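Local coordinates for protein phospholipase C-beta (PLC-beta) (Sepia officinalis, PDB 3QR0) that belongs to the phospholipase C-beta family, joins PH, EF-hand, TIM-barrel and C2 domains in one chain and carries a calcium ion, at residues L713-V718 with P737-K742; D559-N564 with K634-F639; S669-E674 with P699-K704. All coordinates share one frame; numbering follows the deposited sequence.

Contact 1 of 3, residues L713-V718 with P737-K742; sequences LPDLAV and PLDGIK
Leu738 presses its side chain against the short 3-10 turn 714-716 and the residue after it, at one end of a sheet in the C2 domain. Its CD1 lies 3.9 Å from Ala717 CB and 4.2 Å from Pro714 CB. Its CB meets the carbonyl of the turn, 3.4 Å from Pro714 O. The torsion chi1 of -58° sets CG opposite the carbonyl carbon and turns the isobutyl group onto these two residues. Next to it the backbones join. Leu738 N donates to Ala717 O at 3.1 Å, and the N-H points almost straight at the oxygen (178°). One residue further, Val718 and Pro737 form an antiparallel, non-hydrogen-bonded pair. CG1 of Val718 rests 3.8 Å from Pro737 CA.

A water bridges the two backbones beside Asp739. It accepts from Asp739 N at 3.0 Å and lies 2.7 Å from Ala717 O, to which it can donate. Beyond it the carboxylates of Asp715 and Asp739 come close, with their planes 47° apart. Asp715 OD1 stands 4.0 Å from Asp739 OD2.

Segment 737-742 itself folds into a type II turn from Leu738 to Ile741, with Gly740 at a position whose backbone angles call for glycine. Further out, both loops pack on neighbouring parts of the fold. Leu713 and Leu716 face away and pack on Phe628 of helix 627-630. Leu738 and Ile741 both touch Val719 of strand 718-725. Asp739 also has a long, weak ion pair with Arg318. The chemistry is thus divided: a mostly buried seam of apolar and backbone contacts joins the loops, while the two acidic groups at its more exposed margin probably repel each other and may bind protons a little more readily, an effect that the nearby Arg318 may partly offset.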
loop_
_atom_site.group_PDB
_atom_site.type_symbol
_atom_site.label_atom_id
_atom_site.label_comp_id
_atom_site.label_asym_id
_atom_site.label_seq_id
_atom_site.Cartn_x
_atom_site.Cartn_y
_atom_site.Cartn_z
ATOM N N LEU A 713 -2.985 -14.333 18.521
ATOM C CA LEU A 713 -3.156 -14.746 17.121
ATOM C C LEU A 713 -2.268 -13.923 16.186
ATOM O O LEU A 713 -2.730 -12.977 15.541
ATOM C CB LEU A 713 -4.634 -14.640 16.709
ATOM C CG LEU A 713 -5.184 -15.817 15.896
ATOM C CD1 LEU A 713 -4.346 -16.089 14.662
ATOM C CD2 LEU A 713 -5.286 -17.063 16.765
ATOM N N PRO A 714 -0.980 -14.284 16.104
ATOM C CA PRO A 714 -0.036 -13.527 15.283
ATOM C C PRO A 714 -0.448 -13.341 13.813
ATOM O O PRO A 714 -0.260 -12.259 13.266
ATOM C CB PRO A 714 1.246 -14.355 15.381
ATOM C CG PRO A 714 1.152 -15.018 16.702
ATOM C CD PRO A 714 -0.303 -15.350 16.865
ATOM N N ASP A 715 -1.015 -14.368 13.186
ATOM C CA ASP A 715 -1.323 -14.288 11.751
ATOM C C ASP A 715 -2.482 -13.348 11.406
ATOM O O ASP A 715 -2.664 -13.020 10.238
ATOM C CB ASP A 715 -1.565 -15.681 11.155
ATOM C CG ASP A 715 -0.277 -16.501 11.029
ATOM O OD1 ASP A 715 0.836 -15.918 11.129
ATOM O OD2 ASP A 715 -0.384 -17.734 10.836
ATOM N N LEU A 716 -3.247 -12.909 12.405
ATOM C CA LEU A 716 -4.264 -11.868 12.205
ATOM C C LEU A 716 -3.755 -10.458 12.560
ATOM O O LEU A 716 -4.492 -9.478 12.426
ATOM C CB LEU A 716 -5.521 -12.178 13.032
ATOM C CG LEU A 716 -6.415 -13.328 12.550
ATOM C CD1 LEU A 716 -7.546 -13.548 13.542
ATOM C CD2 LEU A 716 -6.982 -13.059 11.156
ATOM N N ALA A 717 -2.497 -10.354 12.982
ATOM C CA ALA A 717 -1.976 -9.116 13.550
ATOM C C ALA A 717 -0.907 -8.458 12.693
ATOM O O ALA A 717 -0.194 -9.122 11.931
ATOM C CB ALA A 717 -1.424 -9.379 14.945
ATOM N N VAL A 718 -0.796 -7.142 12.847
ATOM C CA VAL A 718 0.310 -6.382 12.295
ATOM C C VAL A 718 0.904 -5.503 13.382
ATOM O O VAL A 718 0.197 -5.073 14.301
ATOM C CB VAL A 718 -0.139 -5.513 11.107
ATOM C CG1 VAL A 718 -0.798 -6.377 10.051
ATOM C CG2 VAL A 718 -1.088 -4.393 11.562
ATOM N N PRO A 737 3.228 -7.053 8.899
ATOM C CA PRO A 737 2.412 -8.191 9.336
ATOM C C PRO A 737 3.267 -9.212 10.079
ATOM O O PRO A 737 4.403 -9.454 9.675
ATOM C CB PRO A 737 1.893 -8.771 8.017
ATOM C CG PRO A 737 1.974 -7.641 7.050
ATOM C CD PRO A 737 3.205 -6.903 7.435
ATOM N N LEU A 738 2.742 -9.788 11.158
ATOM C CA LEU A 738 3.513 -10.738 11.966
ATOM C C LEU A 738 3.697 -12.070 11.247
ATOM O O LEU A 738 4.622 -12.814 11.558
ATOM C CB LEU A 738 2.872 -10.977 13.332
ATOM C CG LEU A 738 2.639 -9.773 14.245
ATOM C CD1 LEU A 738 2.346 -10.265 15.659
ATOM C CD2 LEU A 738 3.819 -8.804 14.235
ATOM N N ASP A 739 2.804 -12.369 10.306
ATOM C CA ASP A 739 2.998 -13.483 9.379
ATOM C C ASP A 739 4.201 -13.141 8.491
ATOM O O ASP A 739 4.103 -12.305 7.601
ATOM C CB ASP A 739 1.729 -13.695 8.537
ATOM C CG ASP A 739 1.843 -14.858 7.550
ATOM O OD1 ASP A 739 0.974 -14.945 6.649
ATOM O OD2 ASP A 739 2.780 -15.681 7.661
ATOM N N GLY A 740 5.338 -13.768 8.769
ATOM C CA GLY A 740 6.551 -13.558 7.977
ATOM C C GLY A 740 7.460 -12.428 8.434
ATOM O O GLY A 740 8.465 -12.150 7.777
ATOM N N ILE A 741 7.142 -11.776 9.554
ATOM C CA ILE A 741 8.007 -10.712 10.062
ATOM C C ILE A 741 9.425 -11.251 10.301
ATOM O O ILE A 741 9.609 -12.394 10.736
ATOM C CB ILE A 741 7.452 -10.041 11.355
ATOM C CG1 ILE A 741 8.205 -8.730 11.638
ATOM C CG2 ILE A 741 7.526 -10.995 12.543
ATOM C CD1 ILE A 741 7.585 -7.883 12.726
ATOM N N LYS A 742 10.418 -10.427 9.986
ATOM C CA LYS A 742 11.815 -10.805 10.129
ATOM C C LYS A 742 12.399 -10.090 11.334
ATOM O O LYS A 742 12.371 -8.861 11.388
ATOM C CB LYS A 742 12.605 -10.386 8.900
ATOM C CG LYS A 742 12.221 -11.058 7.608
ATOM C CD LYS A 742 13.271 -10.702 6.584
ATOM C CE LYS A 742 12.932 -11.133 5.199
ATOM N NZ LYS A 742 14.031 -10.707 4.315
HETATM O O HOH W 1 0.014 -11.166 10.157
#

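Contact 2 of 3, residues D559-N564 with K634-F639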
loop_
_atom_site.group_PDB
_atom_site.type_symbol
_atom_site.label_atom_id
_atom_site.label_comp_id
_atom_site.label_asym_id
_atom_site.label_seq_id
_atom_site.Cartn_x
_atom_site.Cartn_y
_atom_site.Cartn_z
ATOM N N ASP A 559 -20.436 -18.178 15.050
ATOM C CA ASP A 559 -21.274 -18.413 13.870
ATOM C C ASP A 559 -20.915 -17.477 12.710
ATOM O O ASP A 559 -21.002 -17.870 11.545
ATOM C CB ASP A 559 -22.758 -18.239 14.199
ATOM C CG ASP A 559 -23.273 -19.260 15.210
ATOM O OD1 ASP A 559 -22.620 -20.300 15.436
ATOM O OD2 ASP A 559 -24.357 -19.013 15.778
ATOM N N PHE A 560 -20.509 -16.246 13.033
ATOM C CA PHE A 560 -20.117 -15.271 12.016
ATOM C C PHE A 560 -18.876 -15.787 11.283
ATOM O O PHE A 560 -18.829 -15.790 10.051
ATOM C CB PHE A 560 -19.838 -13.901 12.653
ATOM C CG PHE A 560 -20.065 -12.717 11.738
ATOM C CD1 PHE A 560 -20.128 -12.848 10.349
ATOM C CD2 PHE A 560 -20.169 -11.443 12.283
ATOM C CE1 PHE A 560 -20.331 -11.738 9.539
ATOM C CE2 PHE A 560 -20.363 -10.330 11.470
ATOM C CZ PHE A 560 -20.444 -10.479 10.100
ATOM N N VAL A 561 -17.882 -16.235 12.048
ATOM C CA VAL A 561 -16.671 -16.824 11.472
ATOM C C VAL A 561 -17.004 -18.032 10.581
ATOM O O VAL A 561 -16.456 -18.163 9.489
ATOM C CB VAL A 561 -15.667 -17.233 12.574
ATOM C CG1 VAL A 561 -14.503 -18.031 11.993
ATOM C CG2 VAL A 561 -15.152 -15.993 13.321
ATOM N N ASP A 562 -17.917 -18.890 11.039
ATOM C CA ASP A 562 -18.313 -20.075 10.272
ATOM C C ASP A 562 -19.047 -19.714 8.978
ATOM O O ASP A 562 -18.794 -20.307 7.934
ATOM C CB ASP A 562 -19.194 -21.001 11.115
ATOM C CG ASP A 562 -18.396 -21.876 12.083
ATOM O OD1 ASP A 562 -19.040 -22.659 12.807
ATOM O OD2 ASP A 562 -17.150 -21.791 12.131
ATOM N N TYR A 563 -19.954 -18.745 9.054
ATOM C CA TYR A 563 -20.647 -18.222 7.868
ATOM C C TYR A 563 -19.655 -17.788 6.780
ATOM O O TYR A 563 -19.829 -18.104 5.595
ATOM C CB TYR A 563 -21.561 -17.050 8.266
ATOM C CG TYR A 563 -22.104 -16.258 7.098
ATOM C CD1 TYR A 563 -23.337 -16.568 6.527
ATOM C CD2 TYR A 563 -21.380 -15.199 6.561
ATOM C CE1 TYR A 563 -23.833 -15.839 5.448
ATOM C CE2 TYR A 563 -21.866 -14.469 5.485
ATOM C CZ TYR A 563 -23.090 -14.789 4.935
ATOM O OH TYR A 563 -23.551 -14.055 3.866
ATOM N N ASN A 564 -18.603 -17.087 7.194
ATOM C CA ASN A 564 -17.597 -16.562 6.266
ATOM C C ASN A 564 -16.621 -17.606 5.699
ATOM O O ASN A 564 -15.728 -17.263 4.926
ATOM C CB ASN A 564 -16.817 -15.418 6.932
ATOM C CG ASN A 564 -17.616 -14.125 6.995
ATOM O OD1 ASN A 564 -18.380 -13.809 6.082
ATOM N ND2 ASN A 564 -17.441 -13.368 8.073
ATOM N N LYS A 634 -13.641 -26.325 12.791
ATOM C CA LYS A 634 -13.124 -25.553 13.929
ATOM C C LYS A 634 -14.060 -24.400 14.304
ATOM O O LYS A 634 -14.568 -23.696 13.430
ATOM C CB LYS A 634 -11.725 -25.007 13.615
ATOM C CG LYS A 634 -10.867 -24.755 14.857
ATOM C CD LYS A 634 -9.567 -24.038 14.516
ATOM C CE LYS A 634 -8.482 -24.292 15.562
ATOM N NZ LYS A 634 -8.932 -24.003 16.954
ATOM N N ARG A 635 -14.291 -24.230 15.603
ATOM C CA ARG A 635 -15.020 -23.080 16.130
ATOM C C ARG A 635 -14.006 -22.085 16.672
ATOM O O ARG A 635 -13.076 -22.476 17.377
ATOM C CB ARG A 635 -15.983 -23.498 17.244
ATOM C CG ARG A 635 -17.147 -24.355 16.776
ATOM C CD ARG A 635 -18.205 -23.530 16.050
ATOM N NE ARG A 635 -19.153 -22.898 16.965
ATOM C CZ ARG A 635 -20.190 -22.153 16.586
ATOM N NH1 ARG A 635 -20.426 -21.922 15.300
ATOM N NH2 ARG A 635 -20.996 -21.628 17.500
ATOM N N PHE A 636 -14.185 -20.809 16.333
ATOM C CA PHE A 636 -13.257 -19.754 16.742
ATOM C C PHE A 636 -14.004 -18.501 17.207
ATOM O O PHE A 636 -14.794 -17.930 16.459
ATOM C CB PHE A 636 -12.318 -19.398 15.591
ATOM C CG PHE A 636 -11.454 -18.197 15.863
ATOM C CD1 PHE A 636 -10.553 -18.204 16.918
ATOM C CD2 PHE A 636 -11.548 -17.058 15.073
ATOM C CE1 PHE A 636 -9.751 -17.101 17.179
ATOM C CE2 PHE A 636 -10.751 -15.948 15.327
ATOM C CZ PHE A 636 -9.849 -15.973 16.389
ATOM N N ASP A 637 -13.747 -18.098 18.451
ATOM C CA ASP A 637 -14.295 -16.872 19.013
ATOM C C ASP A 637 -13.209 -15.791 18.934
ATOM O O ASP A 637 -12.221 -15.855 19.667
ATOM C CB ASP A 637 -14.736 -17.112 20.464
ATOM C CG ASP A 637 -15.335 -15.876 21.119
ATOM O OD1 ASP A 637 -15.412 -14.809 20.472
ATOM O OD2 ASP A 637 -15.741 -15.980 22.298
ATOM N N PRO A 638 -13.376 -14.805 18.030
ATOM C CA PRO A 638 -12.382 -13.738 17.911
ATOM C C PRO A 638 -12.254 -12.832 19.136
ATOM O O PRO A 638 -11.327 -12.036 19.195
ATOM C CB PRO A 638 -12.869 -12.932 16.700
ATOM C CG PRO A 638 -14.286 -13.272 16.549
ATOM C CD PRO A 638 -14.411 -14.687 16.987
ATOM N N PHE A 639 -13.165 -12.954 20.101
ATOM C CA PHE A 639 -13.043 -12.234 21.368
ATOM C C PHE A 639 -12.292 -13.022 22.442
ATOM O O PHE A 639 -12.225 -12.587 23.591
ATOM C CB PHE A 639 -14.426 -11.831 21.882
ATOM C CG PHE A 639 -15.115 -10.839 21.009
ATOM C CD1 PHE A 639 -14.778 -9.491 21.075
ATOM C CD2 PHE A 639 -16.086 -11.243 20.106
ATOM C CE1 PHE A 639 -15.405 -8.570 20.271
ATOM C CE2 PHE A 639 -16.716 -10.327 19.295
ATOM C CZ PHE A 639 -16.377 -8.986 19.376
HETATM O O HOH W 2 -16.397 -20.529 14.494
#
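The guanidinium of Arg635 is gripped at its edge by two carboxylates of helix 557-563, Asp559 and Asp562. The three residues form a salt-bridge network between this helix, in the Y-domain part of the TIM barrel, and the linker that leads to the C2 domain. NH1 and NH2 of Arg635 both reach Asp559 OD1, at 2.7 and 2.9 Å, and this oxygen lies in the guanidinium plane. NH1 also bonds Asp562 OD1 at 2.9 Å. The Asp562 carboxylate is turned 56° from the guanidinium, and its oxygen is met from above the carboxylate plane. Bends at chi2 and chi3 (-76° and -84°) curl the arginine chain back to the helix.

The Phe636 ring has Pro638 N over one face, toward the rim. Phe628 meets it edge-to-face. Val561 CG2 approaches the same ring obliquely, 4.1 Å from Phe636 CD2, and also touches Pro638 CD at 4.0 Å. Phe636 O is buried here without a polar partner. The other oxygen of Asp562, OD2, forms a salt bridge with Lys565 NZ. That same oxygen accepts from a water at 2.8 Å, and the water in turn accepts from Phe636 N at 2.9 Å.

Contact 3 of 3, residues S669-E674 with P699-K704; sequences SYVEVE and PYYDEK
The interior of the C2 beta-sandwich holds this contact, where strand 669-676 meets the loop that leads to strand 706-711. Tyr701 of the loop carries nearly all of it. Its hydroxyl forms a hydrogen bond with the hydroxyl of Ser669, OH to OG 2.7 Å, and either group could be the donor. Ser669 OG comes to the ring near its plane, at the hydroxyl end. It stands between the backbone N and the carbonyl carbon of its own residue (chi1 70°), which turns it to the loop. Both residues are buried, and each hydroxyl gives the other a polar partner.

Val671, two residues along the strand, covers one face of the same ring. Its CG2 makes a CH-pi contact, 4.0 Å from the centroid of the Tyr701 ring and 27° off the ring normal. The methyl is displaced to the rim, and its closest ring atom is CZ, 3.6 Å from Val671 CG2. The two side chains cross at about a right angle. Ser669 and Val671 thus hold the ring in two different ways, one at its edge and one over its face. Pro699 adds a lighter touch, with CG 4.2 Å from Ser669 OG.

Outside the two segments, Tyr701 also packs on Ile656 and Ala659 of strand 650-660 and on the loop residues Leu662 and Ile692. Val671 reaches Ile656 too, and touches Ile721 and Val723 of strand 718-725. The tyrosine therefore lies between two sheets: the one with strands 669-676 and 718-725, and the one with strands 650-660 and 706-711.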
loop_
_atom_site.group_PDB
_atom_site.type_symbol
_atom_site.label_atom_id
_atom_site.label_comp_id
_atom_site.label_asym_id
_atom_site.label_seq_id
_atom_site.Cartn_x
_atom_site.Cartn_y
_atom_site.Cartn_z
ATOM N N SER A 669 11.344 15.029 16.818
ATOM C CA SER A 669 10.548 13.852 16.462
ATOM C C SER A 669 10.407 12.841 17.586
ATOM O O SER A 669 11.183 12.833 18.540
ATOM C CB SER A 669 11.162 13.148 15.254
ATOM O OG SER A 669 12.387 12.522 15.593
ATOM N N TYR A 670 9.395 11.989 17.450
ATOM C CA TYR A 670 9.258 10.802 18.276
ATOM C C TYR A 670 8.678 9.658 17.449
ATOM O O TYR A 670 8.178 9.862 16.337
ATOM C CB TYR A 670 8.401 11.078 19.524
ATOM C CG TYR A 670 6.974 11.514 19.256
ATOM C CD1 TYR A 670 5.981 10.580 18.969
ATOM C CD2 TYR A 670 6.610 12.857 19.316
ATOM C CE1 TYR A 670 4.668 10.971 18.732
ATOM C CE2 TYR A 670 5.292 13.260 19.085
ATOM C CZ TYR A 670 4.328 12.311 18.794
ATOM O OH TYR A 670 3.025 12.695 18.549
ATOM N N VAL A 671 8.763 8.458 18.005
ATOM C CA VAL A 671 8.312 7.252 17.333
ATOM C C VAL A 671 7.342 6.502 18.230
ATOM O O VAL A 671 7.539 6.420 19.449
ATOM C CB VAL A 671 9.494 6.341 16.965
ATOM C CG1 VAL A 671 9.009 5.101 16.186
ATOM C CG2 VAL A 671 10.530 7.128 16.159
ATOM N N GLU A 672 6.278 5.994 17.620
ATOM C CA GLU A 672 5.282 5.182 18.302
ATOM C C GLU A 672 5.197 3.799 17.653
ATOM O O GLU A 672 5.480 3.641 16.467
ATOM C CB GLU A 672 3.919 5.857 18.216
ATOM C CG GLU A 672 3.776 7.104 19.049
ATOM C CD GLU A 672 2.453 7.793 18.794
ATOM O OE1 GLU A 672 2.336 8.463 17.748
ATOM O OE2 GLU A 672 1.531 7.652 19.628
ATOM N N VAL A 673 4.806 2.803 18.438
ATOM C CA VAL A 673 4.637 1.447 17.935
ATOM C C VAL A 673 3.294 0.906 18.405
ATOM O O VAL A 673 3.002 0.904 19.604
ATOM C CB VAL A 673 5.774 0.513 18.400
ATOM C CG1 VAL A 673 5.579 -0.887 17.824
ATOM C CG2 VAL A 673 7.130 1.075 17.974
ATOM N N GLU A 674 2.475 0.479 17.453
ATOM C CA GLU A 674 1.138 -0.033 17.741
ATOM C C GLU A 674 0.967 -1.430 17.159
ATOM O O GLU A 674 1.730 -1.848 16.276
ATOM C CB GLU A 674 0.071 0.926 17.187
ATOM C CG GLU A 674 0.015 2.243 17.958
ATOM C CD GLU A 674 -1.225 3.085 17.690
ATOM O OE1 GLU A 674 -2.006 2.777 16.762
ATOM O OE2 GLU A 674 -1.419 4.068 18.443
ATOM N N PRO A 699 18.508 11.429 14.348
ATOM C CA PRO A 699 18.107 11.374 15.757
ATOM C C PRO A 699 18.395 10.007 16.373
ATOM O O PRO A 699 18.157 8.990 15.728
ATOM C CB PRO A 699 16.596 11.635 15.706
ATOM C CG PRO A 699 16.183 11.241 14.319
ATOM C CD PRO A 699 17.348 11.617 13.454
ATOM N N TYR A 700 18.904 9.990 17.604
ATOM C CA TYR A 700 19.261 8.741 18.285
ATOM C C TYR A 700 18.391 8.561 19.527
ATOM O O TYR A 700 18.673 9.121 20.578
ATOM C CB TYR A 700 20.759 8.752 18.628
ATOM C CG TYR A 700 21.305 7.511 19.322
ATOM C CD1 TYR A 700 20.894 6.234 18.956
ATOM C CD2 TYR A 700 22.271 7.622 20.324
ATOM C CE1 TYR A 700 21.407 5.099 19.588
ATOM C CE2 TYR A 700 22.792 6.493 20.959
ATOM C CZ TYR A 700 22.356 5.234 20.578
ATOM O OH TYR A 700 22.855 4.112 21.193
ATOM N N TYR A 701 17.319 7.781 19.395
ATOM C CA TYR A 701 16.328 7.641 20.468
ATOM C C TYR A 701 16.845 6.741 21.583
ATOM O O TYR A 701 16.684 7.057 22.762
ATOM C CB TYR A 701 14.998 7.088 19.935
ATOM C CG TYR A 701 14.456 7.845 18.746
ATOM C CD1 TYR A 701 13.779 9.058 18.907
ATOM C CD2 TYR A 701 14.634 7.361 17.460
ATOM C CE1 TYR A 701 13.289 9.756 17.806
ATOM C CE2 TYR A 701 14.148 8.049 16.359
ATOM C CZ TYR A 701 13.480 9.243 16.535
ATOM O OH TYR A 701 13.009 9.913 15.427
ATOM N N ASP A 702 17.465 5.623 21.202
ATOM C CA ASP A 702 17.962 4.637 22.153
ATOM C C ASP A 702 16.909 4.354 23.225
ATOM O O ASP A 702 17.158 4.499 24.427
ATOM C CB ASP A 702 19.272 5.125 22.786
ATOM C CG ASP A 702 19.954 4.061 23.623
ATOM O OD1 ASP A 702 19.803 2.859 23.322
ATOM O OD2 ASP A 702 20.645 4.431 24.584
ATOM N N GLU A 703 15.722 3.969 22.774
ATOM C CA GLU A 703 14.580 3.804 23.664
ATOM C C GLU A 703 14.562 2.408 24.255
ATOM O O GLU A 703 14.928 1.444 23.588
ATOM C CB GLU A 703 13.275 4.054 22.909
ATOM C CG GLU A 703 12.050 4.237 23.802
ATOM C CD GLU A 703 12.116 5.488 24.667
ATOM O OE1 GLU A 703 12.695 6.504 24.226
ATOM O OE2 GLU A 703 11.577 5.453 25.795
ATOM N N LYS A 704 14.142 2.309 25.514
ATOM C CA LYS A 704 13.901 1.021 26.143
ATOM C C LYS A 704 12.894 0.239 25.295
ATOM O O LYS A 704 11.963 0.819 24.731
ATOM C CB LYS A 704 13.373 1.217 27.570
ATOM C CG LYS A 704 12.989 -0.071 28.305
ATOM C CD LYS A 704 14.191 -0.989 28.516
ATOM C CE LYS A 704 13.790 -2.334 29.112
ATOM N NZ LYS A 704 14.865 -3.363 28.931
#

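Along the chain, contact 2 closes first, then contact 3, then contact 1. Contacts 1 and 3 belong to the C2 domain, with centres about 22 Å apart. They share a sheet: strand 669-676 of contact 3 neighbours strand 718-725, which begins in contact 1 and pairs with strand 730-737. Contact 2 lies on the barrel side, its centre about 20 Å from that of contact 1 and about 37 Å from that of contact 3. Helix 627-630 lies between contacts 1 and 2: its Phe628 touches Phe636 of contact 2 and Leu713 and Leu716 of contact 1. Contact 1 thus appears to lie on the side of the C2 sandwich that faces the barrel, and contact 3 lies farther from that junction.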